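Local coordinates for protein putative hyaluronoglucosaminidase (Clostridium perfringens, PDB 6PWI) that probably acts as a hexosaminidase of glycoside hydrolase family 84, cleaving N-acetylated amino sugars from glycans, at residues K109-N114 with V136-G141; W253-F258 with A280-L285; N396-K401 with A481-G486; K509-D514 with A569-N574. All blocks are in the same frame, centred on the assembly; numbering follows the deposited sequence.

This chain is one piece of a longer protein and holds its N-terminal domain, catalytic barrel and a helical region. From the N terminus, interaction 1 closes a span of 21 residues that includes strand 127-133. It packs helix 106-114 on strand 136-141 of the mixed sheet. Interaction 2 closes an equal span, mostly helix, inside one beta-alpha-beta unit of the barrel. Interaction 3 spans a longer gap. It ties the loop after barrel strand 387-391 to the loop between helices 467-475 and 496-507. Interaction 4 joins two parts of the C-terminal helical region, across an almost wholly helical span. The four follow in series; none nests, crosses or touches another.

Interaction 1. Residues K109-N114 with V136-G141; sequences KYFTDN and VIAVLG
The rings of Phe111 and Tyr110 reach from helix 106-114 onto strand 136-141. Leu140 CB lies over one face of the Phe111 ring, 3.8 Å from its centroid, in a CH-pi contact. It stands 18° off the ring normal, displaced toward the rim. Leu140 CD2 reaches back along the same ring toward Phe111 CG. Ala138 CB meets the far end of the ring obliquely, 3.5 Å from Phe111 CE2. The Tyr110 ring takes Val136 CG1 obliquely, 3.4 Å from Tyr110 CZ. Tyr110 CG is anti to the backbone N (chi1 162°), which brings the phenol end to Val136 CG1. No direct hydrogen bond joins the segments. A water links them, 2.7 Å from Tyr110 OH, and it donates to Val136 O at 2.9 Å.

In the N-terminal domain, whose sequence matches glycosyl hydrolase family 20 domain 2, the helix runs nearly at right angles to the strand. Val136, Ala138 and Leu140 point toward it, while Ile137 and Val139 point away, onto Leu154. At this strand, helix 106-114 covers one side of the mixed sheet and helix 144-158 the other. Phe111 also touches Val129 and Ser131 of the neighbouring strand 127-133.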
loop_
_atom_site.group_PDB
_atom_site.type_symbol
_atom_site.label_atom_id
_atom_site.label_comp_id
_atom_site.label_asym_id
_atom_site.label_seq_id
_atom_site.Cartn_x
_atom_site.Cartn_y
_atom_site.Cartn_z
ATOM N N LYS A 109 6.818 -4.937 -34.419
ATOM C CA LYS A 109 7.288 -4.477 -35.714
ATOM C C LYS A 109 7.220 -2.953 -35.782
ATOM O O LYS A 109 8.183 -2.308 -36.192
ATOM C CB LYS A 109 6.442 -5.117 -36.817
ATOM C CG LYS A 109 7.005 -5.001 -38.223
ATOM C CD LYS A 109 6.436 -6.038 -39.167
ATOM C CE LYS A 109 7.172 -6.086 -40.489
ATOM N NZ LYS A 109 7.045 -4.795 -41.204
ATOM N N TYR A 110 6.078 -2.384 -35.372
ATOM C CA TYR A 110 5.888 -0.942 -35.410
ATOM C C TYR A 110 6.994 -0.234 -34.623
ATOM O O TYR A 110 7.504 0.785 -35.074
ATOM C CB TYR A 110 4.473 -0.553 -34.973
ATOM C CG TYR A 110 4.323 0.897 -34.582
ATOM C CD1 TYR A 110 4.042 1.878 -35.525
ATOM C CD2 TYR A 110 4.483 1.292 -33.260
ATOM C CE1 TYR A 110 3.923 3.212 -35.163
ATOM C CE2 TYR A 110 4.372 2.618 -32.883
ATOM C CZ TYR A 110 4.093 3.579 -33.837
ATOM O OH TYR A 110 3.985 4.878 -33.443
ATOM N N PHE A 111 7.368 -0.776 -33.457
ATOM C CA PHE A 111 8.384 -0.144 -32.627
ATOM C C PHE A 111 9.759 -0.264 -33.274
ATOM O O PHE A 111 10.521 0.696 -33.279
ATOM C CB PHE A 111 8.392 -0.700 -31.202
ATOM C CG PHE A 111 7.417 -0.031 -30.268
ATOM C CD1 PHE A 111 7.811 1.039 -29.482
ATOM C CD2 PHE A 111 6.103 -0.467 -30.183
ATOM C CE1 PHE A 111 6.910 1.657 -28.627
ATOM C CE2 PHE A 111 5.204 0.151 -29.328
ATOM C CZ PHE A 111 5.609 1.213 -28.553
ATOM N N THR A 112 10.065 -1.447 -33.812
ATOM C CA THR A 112 11.318 -1.685 -34.511
ATOM C C THR A 112 11.444 -0.772 -35.733
ATOM O O THR A 112 12.450 -0.086 -35.892
ATOM C CB THR A 112 11.454 -3.165 -34.888
ATOM O OG1 THR A 112 11.529 -3.892 -33.660
ATOM C CG2 THR A 112 12.670 -3.449 -35.747
ATOM N N ASP A 113 10.410 -0.772 -36.585
ATOM C CA ASP A 113 10.448 -0.116 -37.883
ATOM C C ASP A 113 10.526 1.398 -37.713
ATOM O O ASP A 113 11.101 2.075 -38.559
ATOM C CB ASP A 113 9.234 -0.477 -38.745
ATOM C CG ASP A 113 9.288 -1.852 -39.396
ATOM O OD1 ASP A 113 10.332 -2.539 -39.274
ATOM O OD2 ASP A 113 8.275 -2.231 -40.021
ATOM N N ASN A 114 9.934 1.915 -36.628
ATOM C CA ASN A 114 9.869 3.347 -36.384
ATOM C C ASN A 114 11.001 3.786 -35.457
ATOM O O ASN A 114 11.169 4.978 -35.214
ATOM C CB ASN A 114 8.488 3.781 -35.887
ATOM C CG ASN A 114 7.469 3.849 -37.004
ATOM O OD1 ASN A 114 7.397 4.845 -37.719
ATOM N ND2 ASN A 114 6.674 2.803 -37.161
ATOM N N VAL A 136 -1.065 7.209 -33.443
ATOM C CA VAL A 136 -0.689 5.944 -32.825
ATOM C C VAL A 136 -0.463 6.134 -31.323
ATOM O O VAL A 136 0.400 6.911 -30.911
ATOM C CB VAL A 136 0.553 5.316 -33.487
ATOM C CG1 VAL A 136 0.787 3.897 -32.987
ATOM C CG2 VAL A 136 0.474 5.340 -35.007
ATOM N N ILE A 137 -1.241 5.402 -30.518
ATOM C CA ILE A 137 -0.942 5.247 -29.101
ATOM C C ILE A 137 -0.534 3.795 -28.872
ATOM O O ILE A 137 -1.351 2.888 -29.025
ATOM C CB ILE A 137 -2.133 5.671 -28.217
ATOM C CG1 ILE A 137 -2.504 7.137 -28.443
ATOM C CG2 ILE A 137 -1.858 5.387 -26.749
ATOM C CD1 ILE A 137 -3.834 7.531 -27.837
ATOM N N ALA A 138 0.738 3.587 -28.518
ATOM C CA ALA A 138 1.291 2.242 -28.476
ATOM C C ALA A 138 1.866 1.917 -27.096
ATOM O O ALA A 138 2.342 2.797 -26.377
ATOM C CB ALA A 138 2.325 2.077 -29.570
ATOM N N VAL A 139 1.817 0.627 -26.748
ATOM C CA VAL A 139 2.465 0.100 -25.559
ATOM C C VAL A 139 3.208 -1.167 -25.964
ATOM O O VAL A 139 2.624 -2.067 -26.567
ATOM C CB VAL A 139 1.450 -0.204 -24.440
ATOM C CG1 VAL A 139 2.095 -0.915 -23.260
ATOM C CG2 VAL A 139 0.707 1.040 -23.979
ATOM N N LEU A 140 4.496 -1.225 -25.619
ATOM C CA LEU A 140 5.274 -2.438 -25.784
ATOM C C LEU A 140 5.833 -2.824 -24.420
ATOM O O LEU A 140 6.570 -2.046 -23.817
ATOM C CB LEU A 140 6.400 -2.177 -26.791
ATOM C CG LEU A 140 7.120 -3.422 -27.308
ATOM C CD1 LEU A 140 6.220 -4.225 -28.233
ATOM C CD2 LEU A 140 8.407 -3.050 -28.023
ATOM N N GLY A 141 5.455 -4.012 -23.933
ATOM C CA GLY A 141 5.960 -4.505 -22.661
ATOM C C GLY A 141 6.860 -5.721 -22.863
ATOM O O GLY A 141 6.823 -6.340 -23.924
HETATM O O HOH W 1 3.011 5.670 -31.092
#

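Interaction 2. Residues W253-F258 with A280-L285; sequences WTIHPF and AKFEQL
Trp253 on strand 250-255 and Leu285 on helix 268-286 pack together inside one beta-alpha-beta unit of the (beta/alpha)8 barrel. Strand and helix run nearly antiparallel, at 164°, as expected where the helix returns along the outside of the barrel.

The CH-pi contact is made by Leu285. Its CD2 sits over the centre of the Trp253 six-membered ring, 3.6 Å from the centroid and 7° off the normal. Leu285 CG and CD1 spread over the five-membered part of the same face.

The other contacts are apolar. Phe282 brings its edge to the edge of Trp253, with Phe282 CE1 3.7 Å from Trp253 CZ3. Ile255 CG2 meets the same Phe282 edge, 3.8 Å from CE1. Lys281 offers its aliphatic part, with CG 3.7 Å from Trp253 CH2. The chain of Lys281 bends after CG.

The polar ends turn to other partners. Trp253 NE1 bonds Tyr229 OH, and NZ of the buried Lys281 is held by the carbonyl oxygens of Trp225, Glu227 and Tyr220. Ile255 lies about 9 Å, side chain to side chain, from Asp299, the predicted proton donor, whose OD1 is hydrogen-bonded to His256 ND1.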
loop_
_atom_site.group_PDB
_atom_site.type_symbol
_atom_site.label_atom_id
_atom_site.label_comp_id
_atom_site.label_asym_id
_atom_site.label_seq_id
_atom_site.Cartn_x
_atom_site.Cartn_y
_atom_site.Cartn_z
ATOM N N TRP A 253 -1.718 -17.036 -2.130
ATOM C CA TRP A 253 -2.216 -17.821 -1.012
ATOM C C TRP A 253 -1.026 -18.297 -0.188
ATOM O O TRP A 253 0.049 -18.487 -0.746
ATOM C CB TRP A 253 -3.083 -18.983 -1.515
ATOM C CG TRP A 253 -3.841 -19.660 -0.412
ATOM C CD1 TRP A 253 -4.962 -19.199 0.222
ATOM C CD2 TRP A 253 -3.507 -20.910 0.218
ATOM N NE1 TRP A 253 -5.349 -20.075 1.198
ATOM C CE2 TRP A 253 -4.478 -21.134 1.222
ATOM C CE3 TRP A 253 -2.493 -21.857 0.032
ATOM C CZ2 TRP A 253 -4.462 -22.273 2.029
ATOM C CZ3 TRP A 253 -2.480 -22.984 0.828
ATOM C CH2 TRP A 253 -3.452 -23.184 1.814
ATOM N N THR A 254 -1.212 -18.476 1.127
ATOM C CA THR A 254 -0.113 -18.857 2.012
ATOM C C THR A 254 -0.518 -20.005 2.937
ATOM O O THR A 254 -1.706 -20.242 3.145
ATOM C CB THR A 254 0.387 -17.673 2.857
ATOM O OG1 THR A 254 -0.696 -17.151 3.630
ATOM C CG2 THR A 254 1.020 -16.580 2.023
ATOM N N ILE A 255 0.486 -20.674 3.522
ATOM C CA ILE A 255 0.278 -21.838 4.373
ATOM C C ILE A 255 1.303 -21.848 5.511
ATOM O O ILE A 255 2.443 -21.433 5.321
ATOM C CB ILE A 255 0.320 -23.132 3.531
ATOM C CG1 ILE A 255 -0.036 -24.367 4.358
ATOM C CG2 ILE A 255 1.655 -23.293 2.809
ATOM C CD1 ILE A 255 -0.421 -25.566 3.512
ATOM N N HIS A 256 0.884 -22.330 6.692
ATOM C CA HIS A 256 1.761 -22.577 7.830
ATOM C C HIS A 256 1.877 -24.079 8.077
ATOM O O HIS A 256 1.152 -24.615 8.909
ATOM C CB HIS A 256 1.172 -21.960 9.105
ATOM C CG HIS A 256 1.171 -20.472 9.106
ATOM N ND1 HIS A 256 2.087 -19.739 9.835
ATOM C CD2 HIS A 256 0.380 -19.579 8.470
ATOM C CE1 HIS A 256 1.856 -18.454 9.651
ATOM N NE2 HIS A 256 0.815 -18.330 8.812
ATOM N N PRO A 257 2.755 -24.822 7.371
ATOM C CA PRO A 257 2.848 -26.269 7.567
ATOM C C PRO A 257 3.824 -26.814 8.611
ATOM O O PRO A 257 4.053 -28.020 8.652
ATOM C CB PRO A 257 3.315 -26.717 6.179
ATOM C CG PRO A 257 4.238 -25.607 5.738
ATOM C CD PRO A 257 3.624 -24.338 6.289
ATOM N N PHE A 258 4.387 -25.954 9.467
ATOM C CA PHE A 258 5.431 -26.424 10.365
ATOM C C PHE A 258 5.025 -26.244 11.822
ATOM O O PHE A 258 5.887 -26.135 12.693
ATOM C CB PHE A 258 6.768 -25.725 10.098
ATOM C CG PHE A 258 7.275 -25.811 8.681
ATOM C CD1 PHE A 258 7.753 -27.008 8.168
ATOM C CD2 PHE A 258 7.290 -24.689 7.867
ATOM C CE1 PHE A 258 8.222 -27.086 6.867
ATOM C CE2 PHE A 258 7.763 -24.766 6.566
ATOM C CZ PHE A 258 8.227 -25.965 6.067
ATOM N N ALA A 280 -2.061 -31.465 -2.580
ATOM C CA ALA A 280 -3.486 -31.513 -2.861
ATOM C C ALA A 280 -4.091 -30.140 -2.572
ATOM O O ALA A 280 -4.822 -29.589 -3.394
ATOM C CB ALA A 280 -4.154 -32.608 -2.063
ATOM N N LYS A 281 -3.742 -29.587 -1.405
ATOM C CA LYS A 281 -4.255 -28.296 -0.985
ATOM C C LYS A 281 -3.858 -27.222 -1.993
ATOM O O LYS A 281 -4.678 -26.371 -2.330
ATOM C CB LYS A 281 -3.786 -27.933 0.426
ATOM C CG LYS A 281 -4.388 -26.653 0.984
ATOM C CD LYS A 281 -5.891 -26.570 0.829
ATOM C CE LYS A 281 -6.568 -25.954 2.032
ATOM N NZ LYS A 281 -6.108 -26.585 3.294
ATOM N N PHE A 282 -2.608 -27.275 -2.474
ATOM C CA PHE A 282 -2.132 -26.300 -3.443
ATOM C C PHE A 282 -2.930 -26.443 -4.733
ATOM O O PHE A 282 -3.276 -25.440 -5.356
ATOM C CB PHE A 282 -0.621 -26.420 -3.672
ATOM C CG PHE A 282 0.266 -25.703 -2.679
ATOM C CD1 PHE A 282 -0.250 -25.116 -1.532
ATOM C CD2 PHE A 282 1.637 -25.637 -2.878
ATOM C CE1 PHE A 282 0.578 -24.464 -0.630
ATOM C CE2 PHE A 282 2.465 -24.987 -1.973
ATOM C CZ PHE A 282 1.936 -24.404 -0.849
ATOM N N GLU A 283 -3.228 -27.697 -5.107
ATOM C CA GLU A 283 -4.006 -27.999 -6.301
ATOM C C GLU A 283 -5.400 -27.387 -6.185
ATOM O O GLU A 283 -5.925 -26.872 -7.172
ATOM C CB GLU A 283 -4.096 -29.508 -6.552
ATOM C CG GLU A 283 -2.791 -30.155 -6.985
ATOM C CD GLU A 283 -2.315 -29.801 -8.385
ATOM O OE1 GLU A 283 -2.998 -28.995 -9.061
ATOM O OE2 GLU A 283 -1.261 -30.334 -8.798
ATOM N N GLN A 284 -5.986 -27.439 -4.977
ATOM C CA GLN A 284 -7.317 -26.893 -4.747
ATOM C C GLN A 284 -7.313 -25.388 -5.015
ATOM O O GLN A 284 -8.193 -24.885 -5.713
ATOM C CB GLN A 284 -7.852 -27.238 -3.353
ATOM C CG GLN A 284 -9.331 -26.902 -3.181
ATOM C CD GLN A 284 -9.837 -26.851 -1.755
ATOM O OE1 GLN A 284 -9.094 -26.616 -0.803
ATOM N NE2 GLN A 284 -11.133 -27.051 -1.597
ATOM N N LEU A 285 -6.314 -24.676 -4.474
ATOM C CA LEU A 285 -6.212 -23.244 -4.714
ATOM C C LEU A 285 -5.904 -22.995 -6.187
ATOM O O LEU A 285 -6.465 -22.068 -6.769
ATOM C CB LEU A 285 -5.149 -22.615 -3.806
ATOM C CG LEU A 285 -5.585 -22.213 -2.393
ATOM C CD1 LEU A 285 -6.878 -21.417 -2.394
ATOM C CD2 LEU A 285 -5.697 -23.415 -1.476
#

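Interaction 3. Residues N396-K401 with A481-G486. With EDO (1,2-ethanediol), chain D.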
loop_
_atom_site.group_PDB
_atom_site.type_symbol
_atom_site.label_atom_id
_atom_site.label_comp_id
_atom_site.label_asym_id
_atom_site.label_seq_id
_atom_site.Cartn_x
_atom_site.Cartn_y
_atom_site.Cartn_z
ATOM N N ASN A 396 -1.596 -1.460 12.936
ATOM C CA ASN A 396 -1.900 -0.746 14.165
ATOM C C ASN A 396 -2.291 -1.719 15.281
ATOM O O ASN A 396 -2.911 -1.310 16.260
ATOM C CB ASN A 396 -2.947 0.355 13.943
ATOM C CG ASN A 396 -4.300 -0.165 13.499
ATOM O OD1 ASN A 396 -4.457 -1.342 13.192
ATOM N ND2 ASN A 396 -5.291 0.707 13.457
ATOM N N ASP A 397 -1.919 -2.998 15.149
ATOM C CA ASP A 397 -2.166 -3.941 16.227
ATOM C C ASP A 397 -1.259 -3.588 17.404
ATOM O O ASP A 397 -1.500 -3.997 18.543
ATOM C CB ASP A 397 -2.078 -5.394 15.747
ATOM C CG ASP A 397 -0.701 -5.797 15.257
ATOM O OD1 ASP A 397 0.259 -5.017 15.492
ATOM O OD2 ASP A 397 -0.595 -6.884 14.629
ATOM N N ILE A 398 -0.226 -2.792 17.106
ATOM C CA ILE A 398 0.721 -2.294 18.089
ATOM C C ILE A 398 0.063 -1.200 18.933
ATOM O O ILE A 398 0.569 -0.872 20.003
ATOM C CB ILE A 398 2.014 -1.801 17.405
ATOM C CG1 ILE A 398 1.766 -0.594 16.495
ATOM C CG2 ILE A 398 2.709 -2.936 16.664
ATOM C CD1 ILE A 398 3.026 0.123 16.092
ATOM N N ASN A 399 -1.055 -0.638 18.444
ATOM C CA ASN A 399 -1.788 0.412 19.138
ATOM C C ASN A 399 -3.111 0.682 18.424
ATOM O O ASN A 399 -3.184 1.519 17.523
ATOM C CB ASN A 399 -0.992 1.715 19.260
ATOM C CG ASN A 399 -1.631 2.702 20.222
ATOM O OD1 ASN A 399 -2.781 2.523 20.638
ATOM N ND2 ASN A 399 -0.896 3.742 20.590
ATOM N N ASN A 400 -4.167 0.002 18.878
ATOM C CA ASN A 400 -5.429 -0.015 18.155
ATOM C C ASN A 400 -6.149 1.326 18.257
ATOM O O ASN A 400 -7.130 1.548 17.547
ATOM C CB ASN A 400 -6.307 -1.192 18.570
ATOM C CG ASN A 400 -5.902 -2.452 17.838
ATOM O OD1 ASN A 400 -5.272 -3.325 18.432
ATOM N ND2 ASN A 400 -6.207 -2.526 16.544
ATOM N N LYS A 401 -5.646 2.207 19.129
ATOM C CA LYS A 401 -6.229 3.521 19.327
ATOM C C LYS A 401 -5.876 4.422 18.146
ATOM O O LYS A 401 -6.458 5.494 17.991
ATOM C CB LYS A 401 -5.750 4.121 20.653
ATOM C CG LYS A 401 -6.257 3.413 21.903
ATOM C CD LYS A 401 -5.970 4.172 23.181
ATOM C CE LYS A 401 -4.854 3.554 23.992
ATOM N NZ LYS A 401 -3.527 3.774 23.369
ATOM N N ALA A 481 3.082 5.846 18.710
ATOM C CA ALA A 481 3.563 5.905 20.088
ATOM C C ALA A 481 2.457 6.391 21.029
ATOM O O ALA A 481 1.622 7.209 20.641
ATOM C CB ALA A 481 4.773 6.801 20.161
ATOM N N PRO A 482 2.394 5.917 22.297
ATOM C CA PRO A 482 3.295 4.880 22.811
ATOM C C PRO A 482 2.944 3.452 22.386
ATOM O O PRO A 482 1.778 3.126 22.186
ATOM C CB PRO A 482 3.145 5.028 24.336
ATOM C CG PRO A 482 1.730 5.529 24.524
ATOM C CD PRO A 482 1.460 6.414 23.324
ATOM N N ASN A 483 3.977 2.612 22.254
ATOM C CA ASN A 483 3.839 1.212 21.893
ATOM C C ASN A 483 5.081 0.469 22.379
ATOM O O ASN A 483 6.129 1.087 22.565
ATOM C CB ASN A 483 3.598 1.023 20.393
ATOM C CG ASN A 483 4.703 1.607 19.537
ATOM O OD1 ASN A 483 5.786 1.036 19.425
ATOM N ND2 ASN A 483 4.438 2.754 18.933
ATOM N N TRP A 484 4.957 -0.854 22.543
ATOM C CA TRP A 484 5.974 -1.663 23.196
ATOM C C TRP A 484 7.230 -1.815 22.335
ATOM O O TRP A 484 8.307 -2.069 22.869
ATOM C CB TRP A 484 5.392 -3.003 23.675
ATOM C CG TRP A 484 4.628 -2.887 24.961
ATOM C CD1 TRP A 484 5.148 -2.808 26.222
ATOM C CD2 TRP A 484 3.197 -2.814 25.116
ATOM N NE1 TRP A 484 4.146 -2.698 27.148
ATOM C CE2 TRP A 484 2.938 -2.696 26.500
ATOM C CE3 TRP A 484 2.115 -2.839 24.231
ATOM C CZ2 TRP A 484 1.642 -2.609 27.008
ATOM C CZ3 TRP A 484 0.835 -2.747 24.731
ATOM C CH2 TRP A 484 0.604 -2.636 26.103
ATOM N N HIS A 485 7.101 -1.629 21.015
ATOM C CA HIS A 485 8.252 -1.699 20.127
ATOM C C HIS A 485 9.026 -0.382 20.101
ATOM O O HIS A 485 10.224 -0.383 19.862
ATOM C CB HIS A 485 7.853 -2.185 18.728
ATOM C CG HIS A 485 7.208 -3.530 18.734
ATOM N ND1 HIS A 485 7.889 -4.678 19.118
ATOM C CD2 HIS A 485 5.946 -3.913 18.432
ATOM C CE1 HIS A 485 7.073 -5.711 19.046
ATOM N NE2 HIS A 485 5.872 -5.267 18.616
ATOM N N GLY A 486 8.339 0.741 20.324
ATOM C CA GLY A 486 9.019 2.023 20.437
ATOM C C GLY A 486 9.092 2.768 19.105
ATOM O O GLY A 486 9.988 3.589 18.897
HETATM C C1 EDO D . 2.943 -6.575 13.655
HETATM O O1 EDO D . 1.786 -7.344 13.385
HETATM C C2 EDO D . 3.560 -6.884 14.964
HETATM O O2 EDO D . 2.755 -6.515 16.067
HETATM O O HOH W 2 0.169 0.851 22.083
#
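A type I beta turn, Asn396 to Asn399, puts Ile398 against Asn483 and His485. The turn belongs to the loop after strand 387-391 of the (beta/alpha)8 barrel. Loop 481-486 leads from helix 467-475 to helix 496-507, so a barrel loop meets the connection into the C-terminal helices at the surface.

Ile398 and Asn483 lie side by side and point the same way. Ile398 CG1 sits between the backbone N and the carbonyl carbon (chi1 64°), which sends CD1 to 4.1 Å from Asn483 CG. The other branch, CG2, meets the edge of the His485 ring in its plane, 3.8 Å from CD2. A water donates to both Ile398 O and Pro482 O, at 2.7 and 2.8 Å.

Asn483 OD1 accepts from Gly486 N at 2.7 Å, an Asx motif. Asn399 OD1 accepts from Lys401 N in an Asx turn and from Lys401 NZ, the two donors coming from opposite faces of its plane. Asn399 ND2 is bonded to Pro480 O and also lies 3.2 Å from Pro482 O.

Within the turn, Asp397 holds a 1,2-ethanediol, probably from the crystallisation liquor. The diol donates from O2 to Asp397 OD1 and from O1 to Asp397 OD2, the latter at 2.7 Å.

Interaction 4. Residues K509-D514 with A569-N574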
loop_
_atom_site.group_PDB
_atom_site.type_symbol
_atom_site.label_atom_id
_atom_site.label_comp_id
_atom_site.label_asym_id
_atom_site.label_seq_id
_atom_site.Cartn_x
_atom_site.Cartn_y
_atom_site.Cartn_z
ATOM N N LYS A 509 4.178 35.361 29.044
ATOM C CA LYS A 509 3.423 36.551 29.409
ATOM C C LYS A 509 3.558 37.612 28.319
ATOM O O LYS A 509 3.981 38.736 28.589
ATOM C CB LYS A 509 3.893 37.092 30.767
ATOM C CG LYS A 509 4.087 36.059 31.870
ATOM C CD LYS A 509 2.825 35.753 32.658
ATOM C CE LYS A 509 3.087 34.939 33.910
ATOM N NZ LYS A 509 3.599 33.583 33.591
ATOM N N GLU A 510 3.223 37.232 27.082
ATOM C CA GLU A 510 3.134 38.170 25.977
ATOM C C GLU A 510 1.689 38.179 25.489
ATOM O O GLU A 510 0.892 37.341 25.901
ATOM C CB GLU A 510 4.085 37.771 24.850
ATOM C CG GLU A 510 5.533 37.689 25.283
ATOM C CD GLU A 510 6.489 37.205 24.205
ATOM O OE1 GLU A 510 6.047 37.029 23.051
ATOM O OE2 GLU A 510 7.683 37.009 24.518
ATOM N N SER A 511 1.354 39.134 24.620
ATOM C CA SER A 511 0.012 39.206 24.070
ATOM C C SER A 511 -0.242 37.998 23.166
ATOM O O SER A 511 0.646 37.580 22.424
ATOM C CB SER A 511 -0.182 40.500 23.331
ATOM O OG SER A 511 -1.562 40.724 23.100
ATOM N N VAL A 512 -1.456 37.436 23.243
ATOM C CA VAL A 512 -1.830 36.324 22.384
ATOM C C VAL A 512 -2.980 36.742 21.464
ATOM O O VAL A 512 -3.494 35.916 20.717
ATOM C CB VAL A 512 -2.184 35.051 23.182
ATOM C CG1 VAL A 512 -1.095 34.647 24.160
ATOM C CG2 VAL A 512 -3.523 35.163 23.891
ATOM N N LEU A 513 -3.370 38.022 21.505
ATOM C CA LEU A 513 -4.540 38.483 20.772
ATOM C C LEU A 513 -4.378 38.257 19.266
ATOM O O LEU A 513 -5.289 37.759 18.607
ATOM C CB LEU A 513 -4.808 39.956 21.100
ATOM C CG LEU A 513 -5.321 40.257 22.512
ATOM C CD1 LEU A 513 -5.798 41.699 22.617
ATOM C CD2 LEU A 513 -6.438 39.304 22.920
ATOM N N ASP A 514 -3.211 38.604 18.721
ATOM C CA ASP A 514 -3.010 38.547 17.285
ATOM C C ASP A 514 -2.719 37.122 16.824
ATOM O O ASP A 514 -3.223 36.667 15.798
ATOM C CB ASP A 514 -1.904 39.501 16.845
ATOM C CG ASP A 514 -2.433 40.914 16.687
ATOM O OD1 ASP A 514 -3.284 41.124 15.780
ATOM O OD2 ASP A 514 -2.016 41.783 17.489
ATOM N N ALA A 569 -10.138 35.661 26.241
ATOM C CA ALA A 569 -11.062 36.338 27.140
ATOM C C ALA A 569 -10.329 36.799 28.401
ATOM O O ALA A 569 -10.593 37.887 28.920
ATOM C CB ALA A 569 -12.227 35.439 27.473
ATOM N N PHE A 570 -9.395 35.966 28.874
ATOM C CA PHE A 570 -8.650 36.272 30.080
ATOM C C PHE A 570 -7.758 37.495 29.873
ATOM O O PHE A 570 -7.615 38.317 30.776
ATOM C CB PHE A 570 -7.812 35.075 30.521
ATOM C CG PHE A 570 -7.151 35.272 31.859
ATOM C CD1 PHE A 570 -7.774 34.845 33.025
ATOM C CD2 PHE A 570 -5.912 35.890 31.956
ATOM C CE1 PHE A 570 -7.167 35.024 34.261
ATOM C CE2 PHE A 570 -5.307 36.065 33.193
ATOM C CZ PHE A 570 -5.935 35.634 34.344
ATOM N N GLU A 571 -7.132 37.604 28.698
ATOM C CA GLU A 571 -6.238 38.724 28.466
ATOM C C GLU A 571 -7.057 40.015 28.408
ATOM O O GLU A 571 -6.657 41.036 28.968
ATOM C CB GLU A 571 -5.390 38.478 27.220
ATOM C CG GLU A 571 -4.306 39.518 27.008
ATOM C CD GLU A 571 -3.430 39.288 25.789
ATOM O OE1 GLU A 571 -2.904 38.153 25.629
ATOM O OE2 GLU A 571 -3.276 40.239 24.993
ATOM N N LYS A 572 -8.226 39.936 27.762
ATOM C CA LYS A 572 -9.113 41.067 27.557
ATOM C C LYS A 572 -9.799 41.454 28.865
ATOM O O LYS A 572 -10.395 42.522 28.954
ATOM C CB LYS A 572 -10.180 40.706 26.519
ATOM C CG LYS A 572 -9.695 40.611 25.080
ATOM C CD LYS A 572 -10.780 40.107 24.164
ATOM C CE LYS A 572 -10.590 40.526 22.725
ATOM N NZ LYS A 572 -11.626 39.910 21.864
ATOM N N GLY A 573 -9.750 40.562 29.858
ATOM C CA GLY A 573 -10.279 40.845 31.182
ATOM C C GLY A 573 -11.743 40.443 31.360
ATOM O O GLY A 573 -12.368 40.858 32.333
ATOM N N ASN A 574 -12.289 39.635 30.439
ATOM C CA ASN A 574 -13.646 39.122 30.583
ATOM C C ASN A 574 -13.594 37.768 31.289
ATOM O O ASN A 574 -13.614 36.721 30.648
ATOM C CB ASN A 574 -14.414 39.087 29.255
ATOM C CG ASN A 574 -14.185 40.319 28.402
ATOM O OD1 ASN A 574 -14.024 41.418 28.924
ATOM N ND2 ASN A 574 -14.150 40.149 27.088
#
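Glu571 reaches across from its helix and grips Ser511 and Val512 with both carboxylate oxygens. With chi1 at -173° the Glu571 chain leaves CB on the side opposite its own N, and it stays extended to CD (chi2 179°). The carboxylate therefore ends well out from the helix, beside the backbone of the other segment. OE1 accepts from Val512 N at 2.9 Å, in a bond with an N-H...O angle of 158°. OE2 accepts from Ser511 OG at 2.6 Å. Both oxygens use their syn lone pairs, the sides that face each other. Two donors from adjacent residues should fix the rotation of the carboxylate.

Ser511 and Val512 lie just before helix 513-536. Glu571 therefore joins the link between helices 496-507 and 513-536 to the end of helix 540-572, at one end of the C-terminal helical region. The nearby helix start may help to stabilise the negative charge of Glu571. A Schellman motif closes helix 540-572 right after the contact. There Asn574 N bonds Ala569 O, Gly573 N bonds Phe570 O weakly, and Gly573 has positive phi.

Apolar groups flank the carboxylate. Val512 crosses Glu571 obliquely, with its CG2 3.5 Å from OE1. Val512 also packs on Phe502 and Leu506 of helix 496-507. Leu513 points toward the Glu571 helix and brings its CG beside OE2. Its CD2 continues to the aliphatic part of Lys572, 4.1 Å from CG, where the two chains pass at a slant. Ser511 O is turned to another partner and accepts from Arg505 NH1.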